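Local coordinates for protein D-alanyl-D-alanine carboxypeptidase (Mycobacterium tuberculosis H37Rv, PDB 4RYE) that shows D,D-carboxypeptidase activity on synthetic pentapeptides and probably trims the D-Ala-D-Ala end of peptidoglycan stem peptides, at residues W23-L28 with Q32-R37. Sequence-based numbering, arbitrary orientation.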
loop_
_atom_site.group_PDB
_atom_site.type_symbol
_atom_site.label_atom_id
_atom_site.label_comp_id
_atom_site.label_asym_id
_atom_site.label_seq_id
_atom_site.Cartn_x
_atom_site.Cartn_y
_atom_site.Cartn_z
ATOM N N TRP A 23 -7.026 11.390 5.555
ATOM C CA TRP A 23 -7.011 10.969 4.158
ATOM C C TRP A 23 -6.502 12.114 3.294
ATOM O O TRP A 23 -6.394 13.258 3.762
ATOM C CB TRP A 23 -8.406 10.492 3.693
ATOM C CG TRP A 23 -9.536 11.455 4.007
ATOM C CD1 TRP A 23 -10.400 11.393 5.067
ATOM C CD2 TRP A 23 -9.920 12.611 3.250
ATOM N NE1 TRP A 23 -11.284 12.439 5.020
ATOM C CE2 TRP A 23 -11.008 13.205 3.916
ATOM C CE3 TRP A 23 -9.439 13.205 2.079
ATOM C CZ2 TRP A 23 -11.630 14.368 3.447
ATOM C CZ3 TRP A 23 -10.054 14.362 1.614
ATOM C CH2 TRP A 23 -11.133 14.930 2.298
ATOM N N ILE A 24 -6.181 11.805 2.044
ATOM C CA ILE A 24 -5.701 12.817 1.100
ATOM C C ILE A 24 -6.099 12.374 -0.295
ATOM O O ILE A 24 -6.241 11.187 -0.542
ATOM C CB ILE A 24 -4.156 13.009 1.208
ATOM C CG1 ILE A 24 -3.685 14.241 0.431
ATOM C CG2 ILE A 24 -3.397 11.753 0.761
ATOM C CD1 ILE A 24 -2.208 14.597 0.681
ATOM N N VAL A 25 -6.334 13.326 -1.190
ATOM C CA VAL A 25 -6.610 13.036 -2.595
ATOM C C VAL A 25 -5.640 13.882 -3.395
ATOM O O VAL A 25 -5.596 15.106 -3.238
ATOM C CB VAL A 25 -8.046 13.426 -3.014
ATOM C CG1 VAL A 25 -8.283 13.069 -4.486
ATOM C CG2 VAL A 25 -9.073 12.718 -2.137
ATOM N N ALA A 26 -4.825 13.235 -4.216
ATOM C CA ALA A 26 -3.793 13.950 -4.955
ATOM C C ALA A 26 -3.771 13.474 -6.402
ATOM O O ALA A 26 -4.344 12.423 -6.732
ATOM C CB ALA A 26 -2.416 13.783 -4.284
ATOM N N ASP A 27 -3.127 14.259 -7.261
ATOM C CA ASP A 27 -3.005 13.929 -8.673
ATOM C C ASP A 27 -1.684 13.182 -8.826
ATOM O O ASP A 27 -0.626 13.691 -8.457
ATOM C CB ASP A 27 -3.016 15.215 -9.503
ATOM C CG ASP A 27 -2.944 14.965 -11.014
ATOM O OD1 ASP A 27 -2.044 14.234 -11.483
ATOM O OD2 ASP A 27 -3.782 15.536 -11.743
ATOM N N LEU A 28 -1.760 11.969 -9.360
ATOM C CA LEU A 28 -0.612 11.077 -9.497
ATOM C C LEU A 28 0.500 11.675 -10.368
ATOM O O LEU A 28 1.689 11.420 -10.147
ATOM C CB LEU A 28 -1.098 9.750 -10.097
ATOM C CG LEU A 28 -0.186 8.527 -10.103
ATOM C CD1 LEU A 28 0.132 8.061 -8.680
ATOM C CD2 LEU A 28 -0.840 7.420 -10.905
ATOM N N GLN A 32 -0.349 17.799 -7.499
ATOM C CA GLN A 32 -1.332 18.687 -6.867
ATOM C C GLN A 32 -2.120 17.921 -5.812
ATOM O O GLN A 32 -2.506 16.780 -6.036
ATOM C CB GLN A 32 -2.354 19.203 -7.882
ATOM C CG GLN A 32 -1.839 20.104 -8.984
ATOM C CD GLN A 32 -2.856 20.215 -10.118
ATOM O OE1 GLN A 32 -2.867 19.391 -11.040
ATOM N NE2 GLN A 32 -3.739 21.213 -10.035
ATOM N N VAL A 33 -2.361 18.547 -4.668
ATOM C CA VAL A 33 -3.258 17.967 -3.665
ATOM C C VAL A 33 -4.651 18.571 -3.845
ATOM O O VAL A 33 -4.815 19.793 -3.813
ATOM C CB VAL A 33 -2.730 18.200 -2.227
ATOM C CG1 VAL A 33 -3.717 17.673 -1.197
ATOM C CG2 VAL A 33 -1.378 17.512 -2.055
ATOM N N LEU A 34 -5.651 17.718 -4.061
ATOM C CA LEU A 34 -7.013 18.192 -4.318
ATOM C C LEU A 34 -7.786 18.429 -3.028
ATOM O O LEU A 34 -8.593 19.364 -2.928
ATOM C CB LEU A 34 -7.772 17.199 -5.205
ATOM C CG LEU A 34 -7.400 17.044 -6.681
ATOM C CD1 LEU A 34 -6.019 16.472 -6.876
ATOM C CD2 LEU A 34 -8.406 16.152 -7.366
ATOM N N ALA A 35 -7.549 17.573 -2.038
ATOM C CA ALA A 35 -8.217 17.699 -0.748
ATOM C C ALA A 35 -7.498 16.839 0.269
ATOM O O ALA A 35 -6.806 15.900 -0.087
ATOM C CB ALA A 35 -9.696 17.279 -0.857
ATOM N N GLY A 36 -7.672 17.150 1.545
ATOM C CA GLY A 36 -7.055 16.337 2.571
ATOM C C GLY A 36 -7.703 16.571 3.909
ATOM O O GLY A 36 -8.271 17.643 4.160
ATOM N N ARG A 37 -7.652 15.555 4.761
ATOM C CA ARG A 37 -8.061 15.723 6.140
ATOM C C ARG A 37 -6.951 15.210 7.041
ATOM O O ARG A 37 -6.624 14.021 6.996
ATOM C CB ARG A 37 -9.353 14.971 6.427
ATOM C CG ARG A 37 -9.817 15.158 7.863
ATOM C CD ARG A 37 -11.130 14.452 8.138
ATOM N NE ARG A 37 -11.484 14.542 9.549
ATOM C CZ ARG A 37 -12.174 13.617 10.205
ATOM N NH1 ARG A 37 -12.586 12.525 9.574
ATOM N NH2 ARG A 37 -12.449 13.783 11.493
#
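Val25 O takes two backbone N-H groups from the facing strand. Leu34 N binds it at 2.7 Å, and Ala35 N makes a weak second bond to the same Val25 O, at 3.4 Å. Two residues opposite one make this a classic beta bulge in the hairpin of strands 22-27 and 32-37. Val25 N returns a bond to Ala35 O. Beyond the bulge, Asp27 N bonds Gln32 O at 2.9 Å; at the other end Trp23 and Arg37 exchange two backbone bonds. Trp23 CG sits between its backbone N and carbonyl carbon (chi1 50°), and this brings the indole over Gly36 and Arg37. Arg37 CB lies over one face of the Trp23 indole, a CH-pi contact 3.7 Å from the centroid of its five-membered ring. Ala35 CB meets the edge of the same indole in plane, 3.8 Å from Trp23 CZ3. On the face of Ile24 and Val33, Ile24 CG1 packs against Val33 CG1 at 3.8 Å. Asp27 OD1 accepts hydrogen bonds from Asp29 N and Ser30 N in the turn, and OD2 forms a salt bridge with Arg228. The hairpin lies within the antiparallel sheet, between strands 228-237 and 267-268. Helix 246-259 covers the side of Trp23, Val25 and Ala35, while helix 155-166 packs on Ile24.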